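Local atomic coordinates of autoinducer 2-binding protein LsrB (Clostridium saccharobutylicum DSM 13864, PDB entry 6DSP), a protein that binds the quorum-sensing signal autoinducer-2, acting as an LsrB-type receptor of the bacterial solute-binding protein 2 family. Residues 116-121 / 324-329; 121-126 / 313-318; 280-285 / 300-305; 308-313 / 328-333. One frame throughout, in Å; residues are numbered along the deposited sequence.

Interaction 1. Residues 116-121 / 324-329; sequences SVRKVM and TSSGVV
V120 and M121 pair with G327 and V328 as neighbouring parallel strands in the mixed β-sheet of one lobe of the periplasmic-binding-protein fold. Three backbone hydrogen bonds zip them together: G327 N gives to K119 O (2.9 Å), M121 N to G327 O (3.0 Å) and V329 N to M121 O (2.8 Å). CA-H...O contacts reinforce the ladder, among them that of V120 CA with G327 O.

Apolar contacts divide between the two faces of the sheet. On one, V120 CG1 lies 4.0 Å from V329 CG2, and helix 273-288 packs against both valines; on the other, M121 CB meets V328 CG2 at 4.2 Å before the methionine's thioether end turns away.

Polar side chains gather where the strands begin. R118, bent at chi2 (86°), sets its guanidinium so that G327 O lies over one face, while NH2 forms a salt bridge with D112 that helps hold the group in place. The K119 side chain leaves the backbone away from 324-329 overall, then curls back through successive bends (chi2 -39°, chi3 -67°). K119 NZ thereby donates a hydrogen bond to S325 OG (2.8 Å), a hydroxyl also hydrogen-bonded to D323 OD1.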
loop_
_atom_site.group_PDB
_atom_site.type_symbol
_atom_site.label_atom_id
_atom_site.label_comp_id
_atom_site.label_asym_id
_atom_site.label_seq_id
_atom_site.Cartn_x
_atom_site.Cartn_y
_atom_site.Cartn_z
ATOM N N SER A 116 -10.980 -7.947 -14.056
ATOM C CA SER A 116 -12.072 -8.800 -14.515
ATOM C C SER A 116 -12.643 -9.677 -13.401
ATOM O O SER A 116 -13.722 -10.275 -13.592
ATOM C CB SER A 116 -11.600 -9.664 -15.687
ATOM O OG SER A 116 -10.684 -10.657 -15.220
ATOM N N VAL A 117 -11.991 -9.729 -12.233
ATOM C CA VAL A 117 -12.476 -10.587 -11.155
ATOM C C VAL A 117 -12.803 -9.806 -9.889
ATOM O O VAL A 117 -12.981 -10.400 -8.825
ATOM C CB VAL A 117 -11.558 -11.792 -10.877
ATOM C CG1 VAL A 117 -11.333 -12.581 -12.162
ATOM C CG2 VAL A 117 -10.231 -11.383 -10.259
ATOM N N ARG A 118 -12.924 -8.483 -9.974
ATOM C CA ARG A 118 -13.466 -7.710 -8.862
ATOM C C ARG A 118 -14.277 -6.546 -9.426
ATOM O O ARG A 118 -14.092 -6.133 -10.578
ATOM C CB ARG A 118 -12.342 -7.196 -7.945
ATOM C CG ARG A 118 -11.212 -6.328 -8.663
ATOM C CD ARG A 118 -11.637 -4.910 -8.736
ATOM N NE ARG A 118 -10.562 -4.071 -9.295
ATOM C CZ ARG A 118 -10.781 -3.202 -10.277
ATOM N NH1 ARG A 118 -11.999 -3.069 -10.816
ATOM N NH2 ARG A 118 -9.791 -2.437 -10.670
ATOM N N LYS A 119 -15.162 -5.996 -8.598
ATOM C CA LYS A 119 -16.053 -4.922 -9.028
ATOM C C LYS A 119 -15.420 -3.547 -8.848
ATOM O O LYS A 119 -15.212 -2.831 -9.819
ATOM C CB LYS A 119 -17.442 -5.026 -8.359
ATOM C CG LYS A 119 -18.138 -6.394 -8.567
ATOM C CD LYS A 119 -17.914 -6.953 -9.968
ATOM C CE LYS A 119 -18.584 -6.140 -11.048
ATOM N NZ LYS A 119 -18.308 -6.682 -12.468
ATOM N N VAL A 120 -15.068 -3.191 -7.637
ATOM C CA VAL A 120 -14.479 -1.895 -7.348
ATOM C C VAL A 120 -13.192 -2.120 -6.568
ATOM O O VAL A 120 -13.119 -2.993 -5.686
ATOM C CB VAL A 120 -15.440 -1.037 -6.504
ATOM C CG1 VAL A 120 -14.768 0.252 -6.016
ATOM C CG2 VAL A 120 -16.682 -0.693 -7.323
ATOM N N MET A 121 -12.180 -1.331 -6.890
ATOM C CA MET A 121 -10.925 -1.214 -6.143
ATOM C C MET A 121 -10.883 0.151 -5.456
ATOM O O MET A 121 -11.147 1.156 -6.116
ATOM C CB MET A 121 -9.771 -1.294 -7.142
ATOM C CG MET A 121 -8.415 -0.833 -6.625
ATOM S SD MET A 121 -7.726 -1.908 -5.350
ATOM C CE MET A 121 -6.228 -0.989 -5.058
ATOM N N THR A 324 -17.957 -1.359 -17.798
ATOM C CA THR A 324 -18.145 -0.236 -16.894
ATOM C C THR A 324 -18.641 -0.652 -15.517
ATOM O O THR A 324 -18.821 0.222 -14.673
ATOM C CB THR A 324 -19.071 0.827 -17.477
ATOM O OG1 THR A 324 -20.331 0.214 -17.673
ATOM C CG2 THR A 324 -18.539 1.388 -18.802
ATOM N N SER A 325 -18.846 -1.948 -15.252
ATOM C CA SER A 325 -19.145 -2.396 -13.897
ATOM C C SER A 325 -17.880 -2.651 -13.092
ATOM O O SER A 325 -17.966 -3.089 -11.935
ATOM C CB SER A 325 -19.980 -3.668 -13.910
ATOM O OG SER A 325 -19.245 -4.791 -14.373
ATOM N N SER A 326 -16.713 -2.370 -13.661
ATOM C CA SER A 326 -15.434 -2.611 -13.000
ATOM C C SER A 326 -14.705 -1.274 -12.956
ATOM O O SER A 326 -14.494 -0.668 -14.008
ATOM C CB SER A 326 -14.645 -3.650 -13.801
ATOM O OG SER A 326 -13.343 -3.801 -13.255
ATOM N N GLY A 327 -14.328 -0.807 -11.772
ATOM C CA GLY A 327 -13.720 0.505 -11.680
ATOM C C GLY A 327 -13.008 0.745 -10.365
ATOM O O GLY A 327 -12.879 -0.156 -9.526
ATOM N N VAL A 328 -12.564 1.992 -10.187
ATOM C CA VAL A 328 -11.644 2.365 -9.113
ATOM C C VAL A 328 -12.159 3.609 -8.402
ATOM O O VAL A 328 -12.568 4.584 -9.050
ATOM C CB VAL A 328 -10.244 2.650 -9.715
ATOM C CG1 VAL A 328 -9.280 3.221 -8.663
ATOM C CG2 VAL A 328 -9.670 1.422 -10.402
ATOM N N VAL A 329 -12.071 3.616 -7.072
ATOM C CA VAL A 329 -12.281 4.818 -6.270
ATOM C C VAL A 329 -10.919 5.210 -5.715
ATOM O O VAL A 329 -10.216 4.366 -5.151
ATOM C CB VAL A 329 -13.281 4.550 -5.134
ATOM C CG1 VAL A 329 -13.308 5.705 -4.159
ATOM C CG2 VAL A 329 -14.667 4.283 -5.715
#

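Interaction 2. Residues 121-126 / 313-318; sequences MVSQGT and SVLDPK
The ST turn of S123, at the end of strand 120-123 and directly before the ligand-pocket residue Q124, receives the side chain of L315 from the loop that joins strands 305-311 and 327-330. S123 OG lies anti to its own backbone nitrogen (chi1 176°) and accepts the N-H of G125 at 3.3 Å in a nearly straight bond.

L315 brings both branches of its isobutyl group to this turn. CD1 takes the strand side, 3.9 Å from M121 CG and as close to S123 CB. CD2 meets the polar side of the turn, lying 3.5 Å from S123 OG and 3.6 Å from G125 O; a methyl group thus packs against two oxygens. The side chains of M121 and L315 run roughly at right angles, touching at CG and CD1. Beside them T126 rests its methyl CG2 against the carbonyl oxygen V314 O (3.5 Å). The same threonine is the N-cap of helix 127-144: its side chain caps a backbone N-H of the first turn while its own N-H is taken by Q129 OE1, much as in a capping box.

L315 and V314 also lie against V328, so the loop packs onto strand 327-330 next to the end of strand 120-123. From there the chain passes through Q124, which touches the bound ligand and bonds to D110 and Q276, into helix 127-144.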
loop_
_atom_site.group_PDB
_atom_site.type_symbol
_atom_site.label_atom_id
_atom_site.label_comp_id
_atom_site.label_asym_id
_atom_site.label_seq_id
_atom_site.Cartn_x
_atom_site.Cartn_y
_atom_site.Cartn_z
ATOM N N MET A 121 -12.180 -1.331 -6.890
ATOM C CA MET A 121 -10.925 -1.214 -6.143
ATOM C C MET A 121 -10.883 0.151 -5.456
ATOM O O MET A 121 -11.147 1.156 -6.116
ATOM C CB MET A 121 -9.771 -1.294 -7.142
ATOM C CG MET A 121 -8.415 -0.833 -6.625
ATOM S SD MET A 121 -7.726 -1.908 -5.350
ATOM C CE MET A 121 -6.228 -0.989 -5.058
ATOM N N VAL A 122 -10.611 0.193 -4.139
ATOM C CA VAL A 122 -10.377 1.451 -3.430
ATOM C C VAL A 122 -8.882 1.656 -3.262
ATOM O O VAL A 122 -8.212 0.965 -2.477
ATOM C CB VAL A 122 -11.118 1.538 -2.090
ATOM C CG1 VAL A 122 -10.816 2.875 -1.440
ATOM C CG2 VAL A 122 -12.623 1.399 -2.344
ATOM N N SER A 123 -8.347 2.605 -4.035
ATOM C CA SER A 123 -6.907 2.794 -4.133
ATOM C C SER A 123 -6.458 4.104 -3.492
ATOM O O SER A 123 -7.103 5.152 -3.650
ATOM C CB SER A 123 -6.492 2.794 -5.606
ATOM O OG SER A 123 -5.105 3.067 -5.729
ATOM N N GLN A 124 -5.290 4.051 -2.854
ATOM C CA GLN A 124 -4.666 5.193 -2.223
ATOM C C GLN A 124 -4.090 6.208 -3.215
ATOM O O GLN A 124 -3.729 7.313 -2.789
ATOM C CB GLN A 124 -3.542 4.727 -1.284
ATOM C CG GLN A 124 -2.486 3.798 -1.912
ATOM C CD GLN A 124 -2.799 2.312 -1.766
ATOM O OE1 GLN A 124 -3.933 1.884 -2.009
ATOM N NE2 GLN A 124 -1.796 1.511 -1.452
ATOM N N GLY A 125 -3.980 5.886 -4.499
ATOM C CA GLY A 125 -3.514 6.868 -5.467
ATOM C C GLY A 125 -3.066 6.201 -6.743
ATOM O O GLY A 125 -2.947 4.976 -6.831
ATOM N N THR A 126 -2.832 7.036 -7.765
ATOM C CA THR A 126 -2.323 6.471 -9.005
ATOM C C THR A 126 -0.851 6.115 -8.828
ATOM O O THR A 126 -0.147 6.691 -7.977
ATOM C CB THR A 126 -2.472 7.459 -10.158
ATOM O OG1 THR A 126 -1.575 8.552 -9.925
ATOM C CG2 THR A 126 -3.926 7.979 -10.274
ATOM N N SER A 313 -8.290 2.140 -15.963
ATOM C CA SER A 313 -7.049 2.664 -16.498
ATOM C C SER A 313 -6.486 3.844 -15.698
ATOM O O SER A 313 -5.337 4.223 -15.960
ATOM C CB SER A 313 -7.243 3.052 -17.961
ATOM O OG SER A 313 -8.287 3.990 -18.104
ATOM N N VAL A 314 -7.196 4.387 -14.693
ATOM C CA VAL A 314 -6.528 5.355 -13.814
ATOM C C VAL A 314 -5.363 4.737 -13.058
ATOM O O VAL A 314 -4.457 5.460 -12.620
ATOM C CB VAL A 314 -7.509 6.077 -12.855
ATOM C CG1 VAL A 314 -8.626 6.765 -13.611
ATOM C CG2 VAL A 314 -8.045 5.158 -11.729
ATOM N N LEU A 315 -5.367 3.415 -12.861
ATOM C CA LEU A 315 -4.257 2.750 -12.186
ATOM C C LEU A 315 -3.265 2.084 -13.144
ATOM O O LEU A 315 -2.221 1.595 -12.684
ATOM C CB LEU A 315 -4.783 1.706 -11.188
ATOM C CG LEU A 315 -5.661 2.238 -10.036
ATOM C CD1 LEU A 315 -6.016 1.094 -9.095
ATOM C CD2 LEU A 315 -4.983 3.347 -9.265
ATOM N N ASP A 316 -3.560 2.027 -14.433
ATOM C CA ASP A 316 -2.713 1.349 -15.414
ATOM C C ASP A 316 -3.247 1.764 -16.774
ATOM O O ASP A 316 -4.332 1.347 -17.134
ATOM C CB ASP A 316 -2.818 -0.181 -15.261
ATOM C CG ASP A 316 -1.934 -0.933 -16.265
ATOM O OD1 ASP A 316 -1.429 -0.301 -17.222
ATOM O OD2 ASP A 316 -1.711 -2.148 -16.081
ATOM N N PRO A 317 -2.523 2.572 -17.544
ATOM C CA PRO A 317 -3.073 3.044 -18.813
ATOM C C PRO A 317 -3.363 1.920 -19.787
ATOM O O PRO A 317 -4.131 2.137 -20.725
ATOM C CB PRO A 317 -1.980 3.978 -19.342
ATOM C CG PRO A 317 -1.019 4.149 -18.281
ATOM C CD PRO A 317 -1.193 3.124 -17.237
ATOM N N LYS A 318 -2.747 0.747 -19.618
ATOM C CA LYS A 318 -3.014 -0.389 -20.486
ATOM C C LYS A 318 -4.276 -1.157 -20.094
ATOM O O LYS A 318 -4.626 -2.109 -20.797
ATOM C CB LYS A 318 -1.837 -1.386 -20.462
ATOM C CG LYS A 318 -0.428 -0.816 -20.629
ATOM C CD LYS A 318 -0.146 -0.318 -22.012
ATOM C CE LYS A 318 1.302 0.198 -22.182
ATOM N NZ LYS A 318 1.558 1.591 -21.646
#

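Interaction 3. Residues 280-285 / 300-305; sequences GCYMAY and EIPTVG
Y282 on helix 273-288 lays its ring against I301 and P302, where edge strand 298-301 runs into a turn. The bond to CB points toward 300-305, and chi1 (-172°) sets CG anti to the backbone nitrogen, so that the ring extends outward from the helix. Its first atom, CG, sits 3.8 Å from I301 CG2. That methyl lies over one face of the ring, 4.0 Å from the centroid and 18° off the normal, a CH-π contact. On one flank Y282 CD2 meets I301 CG1 at 3.7 Å, the two side chains running past each other in opposite directions. Farther out, P302 CD approaches the ring obliquely, 3.7 Å from Y282 CZ and 3.5 Å from Y282 OH.

At the tip, the hydroxyl is tied to the strand through water. Y282 OH lies 2.7 Å from a water that donates in turn to the backbone oxygen E300 O, bridging a gap too wide for a direct bond. The next residue adds a looser contact, M283 SD to I301 CD1 (4.2 Å).

The backbone of I301 belongs to a classic β-bulge, in which its carbonyl oxygen accepts from both V304 N and G305 N as the chain doubles back into strand 305-311. W50, near the end of helix 34-50, completes the surroundings: it packs edge-to-face with Y282, touches I301 and donates from NE1 to P302 O. The contact thus joins helix 273-288 to the edge strand 298-301 of the mixed sheet, with helix 34-50 alongside.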
loop_
_atom_site.group_PDB
_atom_site.type_symbol
_atom_site.label_atom_id
_atom_site.label_comp_id
_atom_site.label_asym_id
_atom_site.label_seq_id
_atom_site.Cartn_x
_atom_site.Cartn_y
_atom_site.Cartn_z
ATOM N N GLY A 280 -13.461 0.677 1.288
ATOM C CA GLY A 280 -13.500 -0.585 0.570
ATOM C C GLY A 280 -14.627 -1.469 1.058
ATOM O O GLY A 280 -15.371 -2.051 0.266
ATOM N N CYS A 281 -14.779 -1.552 2.373
ATOM C CA CYS A 281 -15.862 -2.356 2.929
ATOM C C CYS A 281 -17.220 -1.753 2.621
ATOM O O CYS A 281 -18.179 -2.490 2.355
ATOM C CB CYS A 281 -15.681 -2.509 4.436
ATOM S SG CYS A 281 -14.271 -3.552 4.866
ATOM N N TYR A 282 -17.329 -0.420 2.616
ATOM C CA TYR A 282 -18.595 0.209 2.250
ATOM C C TYR A 282 -18.987 -0.120 0.805
ATOM O O TYR A 282 -20.159 -0.429 0.520
ATOM C CB TYR A 282 -18.552 1.734 2.424
ATOM C CG TYR A 282 -19.930 2.309 2.215
ATOM C CD1 TYR A 282 -20.833 2.386 3.266
ATOM C CD2 TYR A 282 -20.362 2.705 0.946
ATOM C CE1 TYR A 282 -22.125 2.866 3.077
ATOM C CE2 TYR A 282 -21.667 3.192 0.746
ATOM C CZ TYR A 282 -22.538 3.268 1.825
ATOM O OH TYR A 282 -23.830 3.751 1.686
ATOM N N MET A 283 -18.030 -0.037 -0.131
ATOM C CA MET A 283 -18.355 -0.351 -1.523
ATOM C C MET A 283 -18.830 -1.789 -1.655
ATOM O O MET A 283 -19.781 -2.068 -2.394
ATOM C CB MET A 283 -17.148 -0.086 -2.422
ATOM C CG MET A 283 -16.755 1.416 -2.489
ATOM S SD MET A 283 -18.128 2.545 -2.949
ATOM C CE MET A 283 -18.538 1.886 -4.575
ATOM N N ALA A 284 -18.151 -2.723 -0.973
ATOM C CA ALA A 284 -18.591 -4.119 -0.992
ATOM C C ALA A 284 -20.013 -4.269 -0.440
ATOM O O ALA A 284 -20.843 -4.947 -1.039
ATOM C CB ALA A 284 -17.615 -4.957 -0.200
ATOM N N TYR A 285 -20.302 -3.619 0.689
ATOM C CA TYR A 285 -21.627 -3.667 1.304
ATOM C C TYR A 285 -22.673 -3.042 0.395
ATOM O O TYR A 285 -23.779 -3.569 0.244
ATOM C CB TYR A 285 -21.570 -2.920 2.632
ATOM C CG TYR A 285 -22.889 -2.400 3.126
ATOM C CD1 TYR A 285 -23.785 -3.237 3.780
ATOM C CD2 TYR A 285 -23.214 -1.058 2.994
ATOM C CE1 TYR A 285 -25.010 -2.757 4.253
ATOM C CE2 TYR A 285 -24.430 -0.561 3.468
ATOM C CZ TYR A 285 -25.318 -1.420 4.090
ATOM O OH TYR A 285 -26.513 -0.919 4.558
ATOM N N GLU A 300 -22.587 8.688 -2.419
ATOM C CA GLU A 300 -22.422 9.357 -1.135
ATOM C C GLU A 300 -22.209 8.300 -0.062
ATOM O O GLU A 300 -23.134 7.553 0.273
ATOM C CB GLU A 300 -23.657 10.201 -0.821
ATOM C CG GLU A 300 -23.715 10.708 0.606
ATOM C CD GLU A 300 -22.517 11.565 0.966
ATOM O OE1 GLU A 300 -21.968 11.384 2.074
ATOM O OE2 GLU A 300 -22.125 12.424 0.143
ATOM N N ILE A 301 -20.997 8.229 0.481
ATOM C CA ILE A 301 -20.683 7.321 1.581
ATOM C C ILE A 301 -20.928 8.076 2.886
ATOM O O ILE A 301 -20.174 9.013 3.190
ATOM C CB ILE A 301 -19.238 6.821 1.487
ATOM C CG1 ILE A 301 -19.038 6.087 0.154
ATOM C CG2 ILE A 301 -18.900 5.947 2.684
ATOM C CD1 ILE A 301 -17.646 5.537 -0.033
ATOM N N PRO A 302 -21.940 7.707 3.674
ATOM C CA PRO A 302 -22.309 8.524 4.840
ATOM C C PRO A 302 -21.118 8.758 5.757
ATOM O O PRO A 302 -20.387 7.829 6.102
ATOM C CB PRO A 302 -23.387 7.686 5.532
ATOM C CG PRO A 302 -23.933 6.808 4.471
ATOM C CD PRO A 302 -22.778 6.508 3.547
ATOM N N THR A 303 -20.932 10.018 6.156
ATOM C CA THR A 303 -19.876 10.508 7.053
ATOM C C THR A 303 -18.475 10.494 6.447
ATOM O O THR A 303 -17.518 10.881 7.136
ATOM C CB THR A 303 -19.871 9.847 8.443
ATOM O OG1 THR A 303 -19.251 8.555 8.374
ATOM C CG2 THR A 303 -21.289 9.702 8.968
ATOM N N VAL A 304 -18.315 10.065 5.200
ATOM C CA VAL A 304 -17.038 10.098 4.507
ATOM C C VAL A 304 -17.042 11.136 3.396
ATOM O O VAL A 304 -16.173 12.004 3.344
ATOM C CB VAL A 304 -16.663 8.703 3.966
ATOM C CG1 VAL A 304 -15.408 8.812 3.111
ATOM C CG2 VAL A 304 -16.455 7.744 5.123
ATOM N N GLY A 305 -18.024 11.075 2.517
ATOM C CA GLY A 305 -18.180 12.025 1.446
ATOM C C GLY A 305 -18.565 11.305 0.178
ATOM O O GLY A 305 -18.815 10.095 0.169
HETATM O O HOH W 1 -24.611 5.481 -0.280
#

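Interaction 4. Residues 308-313 / 328-333; sequences EVMPNS and VVLLPE
M310 and V328 form an antiparallel hydrogen-bonded pair between strands 305-311 and 327-330, and both backbone groups of each are used. M310 N donates to V328 O at 2.7 Å, and V328 N returns the bond to M310 O at 2.8 Å. At the position where the next pair would close, a water stands in: it donates to E308 O (2.7 Å) and accepts from L330 N (2.9 Å). The N-H and C=O of V329 face the other way and are taken by M121 and S123 of strand 120-123.

N312 follows the strand with its amide turned back toward V328. Its OD1 accepts from R118 NH2 and its ND2 bonds to S326 OG, so both ends of the amide are occupied, while V328 CG2 rests 3.8 Å from N312 OD1. Apolar contacts are looser: V309 CG2 to V329 CG2 is 4.3 Å, and M310 CG to L330 CD1 is 4.4 Å.

Cohesion here therefore rests chiefly on two short backbone bonds, with the strands drawing apart on the water side; the bridging water keeps E308 O and L330 N satisfied despite that separation.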
loop_
_atom_site.group_PDB
_atom_site.type_symbol
_atom_site.label_atom_id
_atom_site.label_comp_id
_atom_site.label_asym_id
_atom_site.label_seq_id
_atom_site.Cartn_x
_atom_site.Cartn_y
_atom_site.Cartn_z
ATOM N N GLU A 308 -16.326 9.191 -6.644
ATOM C CA GLU A 308 -16.608 8.978 -8.057
ATOM C C GLU A 308 -15.909 7.704 -8.506
ATOM O O GLU A 308 -14.711 7.533 -8.258
ATOM C CB GLU A 308 -16.146 10.173 -8.905
ATOM C CG GLU A 308 -16.503 9.997 -10.372
ATOM C CD GLU A 308 -15.907 11.061 -11.255
ATOM O OE1 GLU A 308 -15.372 12.044 -10.707
ATOM O OE2 GLU A 308 -15.965 10.907 -12.499
ATOM N N VAL A 309 -16.642 6.817 -9.171
ATOM C CA VAL A 309 -16.027 5.598 -9.699
ATOM C C VAL A 309 -15.329 5.925 -11.013
ATOM O O VAL A 309 -15.956 6.412 -11.959
ATOM C CB VAL A 309 -17.059 4.481 -9.889
ATOM C CG1 VAL A 309 -16.383 3.177 -10.349
ATOM C CG2 VAL A 309 -17.817 4.257 -8.584
ATOM N N MET A 310 -14.031 5.645 -11.075
ATOM C CA MET A 310 -13.163 5.938 -12.206
ATOM C C MET A 310 -12.897 4.688 -13.024
ATOM O O MET A 310 -13.007 3.566 -12.514
ATOM C CB MET A 310 -11.807 6.467 -11.712
ATOM C CG MET A 310 -11.932 7.515 -10.624
ATOM S SD MET A 310 -12.929 8.923 -11.107
ATOM C CE MET A 310 -11.892 9.548 -12.410
ATOM N N PRO A 311 -12.501 4.817 -14.287
ATOM C CA PRO A 311 -12.123 3.619 -15.062
ATOM C C PRO A 311 -10.875 2.954 -14.503
ATOM O O PRO A 311 -10.028 3.583 -13.864
ATOM C CB PRO A 311 -11.854 4.173 -16.470
ATOM C CG PRO A 311 -11.721 5.581 -16.330
ATOM C CD PRO A 311 -12.359 6.057 -15.063
ATOM N N ASN A 312 -10.757 1.658 -14.795
ATOM C CA ASN A 312 -9.607 0.887 -14.323
ATOM C C ASN A 312 -8.286 1.484 -14.801
ATOM O O ASN A 312 -7.256 1.358 -14.117
ATOM C CB ASN A 312 -9.722 -0.542 -14.822
ATOM C CG ASN A 312 -10.799 -1.299 -14.091
ATOM O OD1 ASN A 312 -11.044 -1.071 -12.905
ATOM N ND2 ASN A 312 -11.466 -2.182 -14.807
ATOM N N SER A 313 -8.290 2.140 -15.963
ATOM C CA SER A 313 -7.049 2.664 -16.498
ATOM C C SER A 313 -6.486 3.844 -15.698
ATOM O O SER A 313 -5.337 4.223 -15.960
ATOM C CB SER A 313 -7.243 3.052 -17.961
ATOM O OG SER A 313 -8.287 3.990 -18.104
ATOM N N VAL A 328 -12.564 1.992 -10.187
ATOM C CA VAL A 328 -11.644 2.365 -9.113
ATOM C C VAL A 328 -12.159 3.609 -8.402
ATOM O O VAL A 328 -12.568 4.584 -9.050
ATOM C CB VAL A 328 -10.244 2.650 -9.715
ATOM C CG1 VAL A 328 -9.280 3.221 -8.663
ATOM C CG2 VAL A 328 -9.670 1.422 -10.402
ATOM N N VAL A 329 -12.071 3.616 -7.072
ATOM C CA VAL A 329 -12.281 4.818 -6.270
ATOM C C VAL A 329 -10.919 5.210 -5.715
ATOM O O VAL A 329 -10.216 4.366 -5.151
ATOM C CB VAL A 329 -13.281 4.550 -5.134
ATOM C CG1 VAL A 329 -13.308 5.705 -4.159
ATOM C CG2 VAL A 329 -14.667 4.283 -5.715
ATOM N N LEU A 330 -10.535 6.477 -5.897
ATOM C CA LEU A 330 -9.248 6.999 -5.438
ATOM C C LEU A 330 -9.407 7.819 -4.160
ATOM O O LEU A 330 -10.287 8.685 -4.075
ATOM C CB LEU A 330 -8.659 7.910 -6.529
ATOM C CG LEU A 330 -8.158 7.150 -7.768
ATOM C CD1 LEU A 330 -7.940 8.081 -8.966
ATOM C CD2 LEU A 330 -6.901 6.345 -7.446
ATOM N N LEU A 331 -8.502 7.617 -3.196
ATOM C CA LEU A 331 -8.462 8.526 -2.060
ATOM C C LEU A 331 -8.091 9.929 -2.534
ATOM O O LEU A 331 -7.213 10.086 -3.400
ATOM C CB LEU A 331 -7.393 8.070 -1.076
ATOM C CG LEU A 331 -7.675 6.769 -0.333
ATOM C CD1 LEU A 331 -6.600 6.602 0.722
ATOM C CD2 LEU A 331 -9.074 6.752 0.285
ATOM N N PRO A 332 -8.704 10.970 -1.964
ATOM C CA PRO A 332 -8.406 12.336 -2.402
ATOM C C PRO A 332 -7.076 12.886 -1.932
ATOM O O PRO A 332 -6.626 13.901 -2.474
ATOM C CB PRO A 332 -9.560 13.154 -1.805
ATOM C CG PRO A 332 -9.999 12.396 -0.622
ATOM C CD PRO A 332 -9.833 10.932 -1.020
ATOM N N GLU A 333 -6.440 12.302 -0.927
ATOM C CA GLU A 333 -5.193 12.896 -0.480
ATOM C C GLU A 333 -4.261 11.836 0.074
ATOM O O GLU A 333 -4.691 10.760 0.496
ATOM C CB GLU A 333 -5.378 14.058 0.502
ATOM C CG GLU A 333 -5.658 13.642 1.903
ATOM C CD GLU A 333 -6.014 14.833 2.782
ATOM O OE1 GLU A 333 -6.221 15.938 2.238
ATOM O OE2 GLU A 333 -6.102 14.656 4.017
HETATM O O HOH W 2 -12.389 8.332 -7.174
#

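In the fold
Strand 327-330 is the common element: interaction 1 pairs it with strand 120-123 and interaction 4 with strand 305-311, their centres 10 Å apart. G327 CA packs 3.3 Å from N312 OD1 where these two contacts meet. Interaction 2, about 7 Å from interaction 4 between centres, continues the strand of interaction 1 toward the pocket; S123 N to V329 O (2.8 Å) carries the pairing on. Interaction 3 lies at the sheet's far edge, yet its helix backs the centre, with G280 CA 3.6 Å from V122 CG2. Ligand proximity belongs chiefly to interaction 2: Q124 touches the bound autoinducer, whereas the M121 side chain remains about 9 Å from it.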